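Local coordinates for cupin 2, conserved barrel domain protein (Shewanella frigidimarina NCIMB 400, PDB 3D82), which is of unknown function but binds a nickel ion in the crystal within a small cupin beta-barrel, at residues Leu61-Asn69 and Tyr78-Met89. Sequence-based numbering, arbitrary orientation.
With NI (nickel (II) ion), chain L.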
ATOM      1  N   LEU D  61     -11.611  -0.214 -10.885  1.00 52.84           N
ATOM      2  CA  LEU D  61     -11.718  -1.647 -10.677  1.00 52.90           C
ATOM      3  C   LEU D  61     -13.070  -1.961 -10.052  1.00 53.67           C
ATOM      4  O   LEU D  61     -13.529  -1.224  -9.185  1.00 54.00           O
ATOM      5  CB  LEU D  61     -10.624  -2.127  -9.718  1.00 52.86           C
ATOM      6  CG  LEU D  61     -10.540  -3.648  -9.480  1.00 53.62           C
ATOM      7  CD1 LEU D  61     -10.038  -4.362 -10.750  1.00 52.30           C
ATOM      8  CD2 LEU D  61      -9.666  -3.951  -8.290  1.00 51.80           C
ATOM      9  N   GLN D  62     -13.699  -3.040 -10.521  1.00 54.09           N
ATOM     10  CA  GLN D  62     -14.902  -3.598  -9.915  1.00 54.33           C
ATOM     11  C   GLN D  62     -14.489  -4.945  -9.337  1.00 53.85           C
ATOM     12  O   GLN D  62     -13.614  -5.600  -9.895  1.00 53.69           O
ATOM     13  CB  GLN D  62     -15.986  -3.830 -10.944  1.00 54.76           C
ATOM     14  CG  GLN D  62     -16.445  -2.583 -11.643  1.00 60.30           C
ATOM     15  CD  GLN D  62     -17.413  -2.902 -12.754  1.00 66.71           C
ATOM     16  OE1 GLN D  62     -16.998  -3.152 -13.906  1.00 68.73           O
ATOM     17  NE2 GLN D  62     -18.705  -2.973 -12.410  1.00 67.03           N
ATOM     18  N   ILE D  63     -15.039  -5.311  -8.180  1.00 53.38           N
ATOM     19  CA  ILE D  63     -14.828  -6.652  -7.617  1.00 52.03           C
ATOM     20  C   ILE D  63     -16.221  -7.210  -7.381  1.00 51.46           C
ATOM     21  O   ILE D  63     -17.018  -6.617  -6.620  1.00 51.32           O
ATOM     22  CB  ILE D  63     -14.010  -6.689  -6.316  1.00 52.67           C
ATOM     23  CG1 ILE D  63     -12.680  -5.930  -6.485  1.00 54.89           C
ATOM     24  CG2 ILE D  63     -13.745  -8.160  -5.921  1.00 50.63           C
ATOM     25  CD1 ILE D  63     -11.780  -5.955  -5.266  1.00 52.04           C
ATOM     26  N   ALA D  64     -16.528  -8.304  -8.070  1.00 50.22           N
ATOM     27  CA  ALA D  64     -17.817  -8.965  -7.928  1.00 49.97           C
ATOM     28  C   ALA D  64     -17.744  -9.936  -6.749  1.00 50.37           C
ATOM     29  O   ALA D  64     -16.717 -10.601  -6.550  1.00 49.66           O
ATOM     30  CB  ALA D  64     -18.192  -9.704  -9.188  1.00 47.18           C
ATOM     31  N   PHE D  65     -18.807  -9.951  -5.941  1.00 49.60           N
ATOM     32  CA  PHE D  65     -18.990 -10.940  -4.886  1.00 50.07           C
ATOM     33  C   PHE D  65     -20.244 -11.696  -5.260  1.00 50.20           C
ATOM     34  O   PHE D  65     -20.984 -11.264  -6.134  1.00 51.11           O
ATOM     35  CB  PHE D  65     -19.057 -10.286  -3.508  1.00 50.71           C
ATOM     36  CG  PHE D  65     -17.788  -9.587  -3.141  1.00 51.95           C
ATOM     37  CD1 PHE D  65     -17.604  -8.239  -3.450  1.00 53.46           C
ATOM     38  CD2 PHE D  65     -16.735 -10.291  -2.560  1.00 52.13           C
ATOM     39  CE1 PHE D  65     -16.397  -7.589  -3.144  1.00 51.20           C
ATOM     40  CE2 PHE D  65     -15.512  -9.655  -2.267  1.00 52.82           C
ATOM     41  CZ  PHE D  65     -15.347  -8.300  -2.561  1.00 53.20           C
ATOM     42  N   ARG D  66     -20.489 -12.824  -4.607  1.00 51.22           N
ATOM     43  CA  ARG D  66     -21.671 -13.639  -4.918  1.00 51.51           C
ATOM     44  C   ARG D  66     -23.034 -13.006  -4.629  1.00 52.88           C
ATOM     45  O   ARG D  66     -24.032 -13.423  -5.218  1.00 52.22           O
ATOM     46  CB  ARG D  66     -21.577 -14.996  -4.227  1.00 51.34           C
ATOM     47  CG  ARG D  66     -20.444 -15.859  -4.726  1.00 52.07           C
ATOM     48  CD  ARG D  66     -20.606 -16.195  -6.206  1.00 51.29           C
ATOM     49  NE  ARG D  66     -19.686 -17.222  -6.614  1.00 48.84           N
ATOM     50  CZ  ARG D  66     -19.609 -17.723  -7.846  1.00 51.62           C
ATOM     51  NH1 ARG D  66     -20.375 -17.272  -8.849  1.00 51.94           N
ATOM     52  NH2 ARG D  66     -18.729 -18.683  -8.074  1.00 46.77           N
ATOM     53  N   ASP D  67     -23.057 -12.020  -3.738  1.00 54.07           N
ATOM     54  CA  ASP D  67     -24.274 -11.315  -3.330  1.00 56.11           C
ATOM     55  C   ASP D  67     -24.330  -9.837  -3.750  1.00 56.56           C
ATOM     56  O   ASP D  67     -25.411  -9.260  -3.755  1.00 56.31           O
ATOM     57  CB  ASP D  67     -24.462 -11.439  -1.802  1.00 57.24           C
ATOM     58  CG  ASP D  67     -23.275 -10.886  -0.983  1.00 61.03           C
ATOM     59  OD1 ASP D  67     -22.110 -10.905  -1.464  1.00 65.48           O
ATOM     60  OD2 ASP D  67     -23.508 -10.481   0.177  1.00 68.54           O
ATOM     61  N   GLN D  68     -23.198  -9.248  -4.132  1.00 57.44           N
ATOM     62  CA  GLN D  68     -23.104  -7.817  -4.458  1.00 58.80           C
ATOM     63  C   GLN D  68     -21.789  -7.479  -5.169  1.00 57.74           C
ATOM     64  O   GLN D  68     -20.931  -8.345  -5.340  1.00 56.52           O
ATOM     65  CB  GLN D  68     -23.195  -7.005  -3.157  1.00 58.92           C
ATOM     66  CG  GLN D  68     -22.112  -7.353  -2.113  1.00 61.72           C
ATOM     67  CD  GLN D  68     -22.367  -6.688  -0.777  1.00 62.35           C
ATOM     68  OE1 GLN D  68     -22.209  -5.465  -0.636  1.00 67.83           O
ATOM     69  NE2 GLN D  68     -22.733  -7.493   0.227  1.00 65.14           N
ATOM     70  N   ASN D  69     -21.660  -6.228  -5.598  1.00 57.64           N
ATOM     71  CA  ASN D  69     -20.457  -5.707  -6.249  1.00 57.61           C
ATOM     72  C   ASN D  69     -19.973  -4.436  -5.569  1.00 56.68           C
ATOM     73  O   ASN D  69     -20.776  -3.686  -5.003  1.00 56.52           O
ATOM     74  CB  ASN D  69     -20.730  -5.391  -7.724  1.00 57.85           C
ATOM     75  CG  ASN D  69     -20.688  -6.628  -8.617  1.00 64.61           C
ATOM     76  OD1 ASN D  69     -21.104  -7.714  -8.222  1.00 74.09           O
ATOM     77  ND2 ASN D  69     -20.183  -6.460  -9.839  1.00 73.10           N
ATOM     78  N   TYR D  78      -9.390  -2.011  -0.658  1.00 51.36           N
ATOM     79  CA  TYR D  78     -10.345  -2.954  -0.073  1.00 52.02           C
ATOM     80  C   TYR D  78      -9.605  -4.205   0.380  1.00 51.94           C
ATOM     81  O   TYR D  78      -8.712  -4.660  -0.322  1.00 52.93           O
ATOM     82  CB  TYR D  78     -11.425  -3.321  -1.107  1.00 51.36           C
ATOM     83  CG  TYR D  78     -12.604  -4.030  -0.511  1.00 53.66           C
ATOM     84  CD1 TYR D  78     -13.666  -3.309   0.049  1.00 54.01           C
ATOM     85  CD2 TYR D  78     -12.652  -5.424  -0.452  1.00 53.55           C
ATOM     86  CE1 TYR D  78     -14.774  -3.975   0.626  1.00 59.46           C
ATOM     87  CE2 TYR D  78     -13.750  -6.105   0.130  1.00 54.50           C
ATOM     88  CZ  TYR D  78     -14.807  -5.386   0.665  1.00 59.04           C
ATOM     89  OH  TYR D  78     -15.877  -6.069   1.221  1.00 57.21           O
ATOM     90  N   VAL D  79     -10.010  -4.766   1.523  1.00 52.08           N
ATOM     91  CA  VAL D  79      -9.449  -6.009   2.049  1.00 52.41           C
ATOM     92  C   VAL D  79     -10.450  -7.132   1.777  1.00 52.52           C
ATOM     93  O   VAL D  79     -11.562  -7.074   2.266  1.00 51.37           O
ATOM     94  CB  VAL D  79      -9.204  -5.930   3.582  1.00 52.64           C
ATOM     95  CG1 VAL D  79      -8.581  -7.222   4.075  1.00 52.87           C
ATOM     96  CG2 VAL D  79      -8.328  -4.720   3.935  1.00 53.30           C
ATOM     97  N   ILE D  80     -10.066  -8.140   0.987  1.00 53.63           N
ATOM     98  CA  ILE D  80     -10.942  -9.289   0.716  1.00 54.14           C
ATOM     99  C   ILE D  80     -10.744 -10.237   1.904  1.00 53.41           C
ATOM    100  O   ILE D  80      -9.647 -10.759   2.054  1.00 54.25           O
ATOM    101  CB  ILE D  80     -10.576 -10.058  -0.580  1.00 54.81           C
ATOM    102  CG1 ILE D  80     -10.523  -9.153  -1.828  1.00 58.71           C
ATOM    103  CG2 ILE D  80     -11.586 -11.222  -0.785  1.00 53.10           C
ATOM    104  CD1 ILE D  80     -11.818  -8.626  -2.284  1.00 54.74           C
ATOM    105  N   PRO D  81     -11.768 -10.440   2.775  1.00 53.59           N
ATOM    106  CA  PRO D  81     -11.507 -11.376   3.892  1.00 53.18           C
ATOM    107  C   PRO D  81     -11.266 -12.811   3.396  1.00 53.74           C
ATOM    108  O   PRO D  81     -11.781 -13.196   2.324  1.00 54.19           O
ATOM    109  CB  PRO D  81     -12.769 -11.277   4.743  1.00 53.47           C
ATOM    110  CG  PRO D  81     -13.445 -10.016   4.303  1.00 53.45           C
ATOM    111  CD  PRO D  81     -13.144  -9.920   2.849  1.00 51.38           C
ATOM    112  N   LYS D  82     -10.445 -13.571   4.121  1.00 53.11           N
ATOM    113  CA  LYS D  82     -10.121 -14.951   3.720  1.00 52.20           C
ATOM    114  C   LYS D  82     -11.377 -15.801   3.524  1.00 52.42           C
ATOM    115  O   LYS D  82     -12.368 -15.622   4.234  1.00 50.92           O
ATOM    116  CB  LYS D  82      -9.180 -15.655   4.709  1.00 52.90           C
ATOM    117  CG  LYS D  82      -9.691 -15.856   6.106  1.00 56.69           C
ATOM    118  CD  LYS D  82      -8.652 -16.612   6.923  1.00 64.04           C
ATOM    119  CE  LYS D  82      -9.176 -16.942   8.311  1.00 68.12           C
ATOM    120  NZ  LYS D  82      -8.279 -17.888   9.021  1.00 73.42           N
ATOM    121  N   GLY D  83     -11.334 -16.669   2.514  1.00 52.25           N
ATOM    122  CA  GLY D  83     -12.435 -17.542   2.203  1.00 52.75           C
ATOM    123  C   GLY D  83     -13.598 -16.927   1.453  1.00 52.82           C
ATOM    124  O   GLY D  83     -14.526 -17.641   1.150  1.00 53.39           O
ATOM    125  N   VAL D  84     -13.547 -15.633   1.126  1.00 51.84           N
ATOM    126  CA  VAL D  84     -14.639 -14.948   0.452  1.00 50.90           C
ATOM    127  C   VAL D  84     -14.359 -15.014  -1.060  1.00 50.84           C
ATOM    128  O   VAL D  84     -13.295 -14.579  -1.517  1.00 49.46           O
ATOM    129  CB  VAL D  84     -14.799 -13.490   0.992  1.00 51.85           C
ATOM    130  CG1 VAL D  84     -15.834 -12.700   0.186  1.00 51.91           C
ATOM    131  CG2 VAL D  84     -15.161 -13.535   2.485  1.00 47.70           C
ATOM    132  N   GLU D  85     -15.270 -15.661  -1.801  1.00 50.99           N
ATOM    133  CA  GLU D  85     -15.202 -15.715  -3.266  1.00 51.99           C
ATOM    134  C   GLU D  85     -15.369 -14.349  -3.888  1.00 51.21           C
ATOM    135  O   GLU D  85     -16.269 -13.598  -3.511  1.00 50.85           O
ATOM    136  CB  GLU D  85     -16.283 -16.594  -3.889  1.00 52.23           C
ATOM    137  CG  GLU D  85     -15.940 -18.017  -4.031  1.00 55.81           C
ATOM    138  CD  GLU D  85     -16.936 -18.720  -4.927  1.00 57.43           C
ATOM    139  OE1 GLU D  85     -18.106 -18.850  -4.528  1.00 60.12           O
ATOM    140  OE2 GLU D  85     -16.535 -19.135  -6.034  1.00 61.63           O
ATOM    141  N   HIS D  86     -14.558 -14.082  -4.901  1.00 52.25           N
ATOM    142  CA  HIS D  86     -14.580 -12.803  -5.584  1.00 52.43           C
ATOM    143  C   HIS D  86     -14.055 -12.914  -7.012  1.00 53.17           C
ATOM    144  O   HIS D  86     -13.327 -13.855  -7.345  1.00 53.62           O
ATOM    145  CB  HIS D  86     -13.760 -11.794  -4.782  1.00 52.53           C
ATOM    146  CG  HIS D  86     -12.353 -12.228  -4.546  1.00 52.16           C
ATOM    147  ND1 HIS D  86     -12.021 -13.202  -3.625  1.00 57.26           N
ATOM    148  CD2 HIS D  86     -11.191 -11.826  -5.105  1.00 52.79           C
ATOM    149  CE1 HIS D  86     -10.715 -13.396  -3.648  1.00 50.71           C
ATOM    150  NE2 HIS D  86     -10.189 -12.565  -4.528  1.00 51.41           N
ATOM    151  N   LYS D  87     -14.436 -11.942  -7.839  1.00 53.43           N
ATOM    152  CA  LYS D  87     -14.028 -11.891  -9.254  1.00 53.87           C
ATOM    153  C   LYS D  87     -13.719 -10.426  -9.637  1.00 53.51           C
ATOM    154  O   LYS D  87     -14.649  -9.637  -9.865  1.00 51.98           O
ATOM    155  CB  LYS D  87     -15.115 -12.480 -10.141  1.00 53.59           C
ATOM    156  CG  LYS D  87     -14.741 -12.569 -11.603  1.00 55.82           C
ATOM    157  CD  LYS D  87     -15.829 -13.237 -12.441  1.00 56.10           C
ATOM    158  CE  LYS D  87     -17.044 -12.342 -12.629  1.00 61.27           C
ATOM    159  NZ  LYS D  87     -18.007 -12.950 -13.612  1.00 64.03           N
ATOM    160  N   PRO D  88     -12.427 -10.045  -9.632  1.00 52.95           N
ATOM    161  CA  PRO D  88     -12.084  -8.706 -10.092  1.00 54.21           C
ATOM    162  C   PRO D  88     -12.366  -8.533 -11.584  1.00 54.10           C
ATOM    163  O   PRO D  88     -12.257  -9.488 -12.347  1.00 54.49           O
ATOM    164  CB  PRO D  88     -10.586  -8.590  -9.805  1.00 54.07           C
ATOM    165  CG  PRO D  88     -10.306  -9.636  -8.807  1.00 53.71           C
ATOM    166  CD  PRO D  88     -11.237 -10.749  -9.130  1.00 53.63           C
HETATM  167  N   MSE D  89     -12.760  -7.319 -11.958  1.00 54.72           N
HETATM  168  CA  MSE D  89     -13.097  -6.953 -13.341  1.00 56.35           C
HETATM  169  C   MSE D  89     -12.740  -5.489 -13.584  1.00 54.43           C
HETATM  170  O   MSE D  89     -12.833  -4.678 -12.660  1.00 53.00           O
HETATM  171  CB  MSE D  89     -14.598  -7.074 -13.590  1.00 55.75           C
HETATM  172  CG  MSE D  89     -15.229  -8.372 -13.186  1.00 61.04           C
HETATM  173 SE   MSE D  89     -17.129  -8.210 -13.327  0.75 61.94          SE
HETATM  174  CE  MSE D  89     -17.496  -6.953 -11.851  1.00 66.02           C
TER
HETATM  175 NI    NI L 500      -7.962 -12.966  -5.338  1.00 62.30          NI
HETATM  176  O   HOH W   1     -18.723 -13.810  -2.561  1.00 43.95           O
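The backbone oxygen of Ala64 meets two groups of the neighbouring strand: Ala64 O accepts Lys87 N at 2.9 Å and is also approached by the CA hydrogen of His86 in a weaker C-H...O contact. Lys87 O in turn accepts Ala64 N, and Gln62 and Met89 form a second antiparallel hydrogen-bonded pair. Pro88 sits between these pairs opposite Ile63, a non-hydrogen-bonded position where the lack of an N-H costs no bond to strand 61-65. On the face carrying Gln62 and Ala64, selenomethionine Met89 bends at its last torsion (chi3 -69°), laying CE 3.6 Å from Gln62 CB and 3.9 Å from Ala64 CB; the small alanine leaves room for it. This pairing joins the middle and one outer strand of a three-stranded sheet in the cupin beta-barrel, and the opposite face turns to the interior. There the Phe65 ring presents its edge to Ile80, CZ lying 3.6 Å from Ile80 CD1, while its CE2 meets His86 CB; Ile63 CD1 reaches the same Ile80 methyl tip to tip. Ile80 CG2 lies over one face of the His86 imidazole, toward its rim. His86 ND1 donates to Val84 O at 2.8 Å, almost in the ring plane, which helps fix the ring's rotation, with NE2 directed at the nickel ion at 2.4 Å, where His45, His47 and Glu52 also bind. Beyond the strand end, Arg66 and Glu85 form a side-on salt bridge, NE to OE1 and NH2 to OE2, the latter 3.0 Å; both oxygens lie near the guanidinium plane but are met from above the carboxylate plane. Were Glu85 an alanine, the guanidinium would probably lose its anionic mate and be freer to swing, though Trp44 still makes a cation-pi contact with it. A water bridges Arg66 N and Glu85 O.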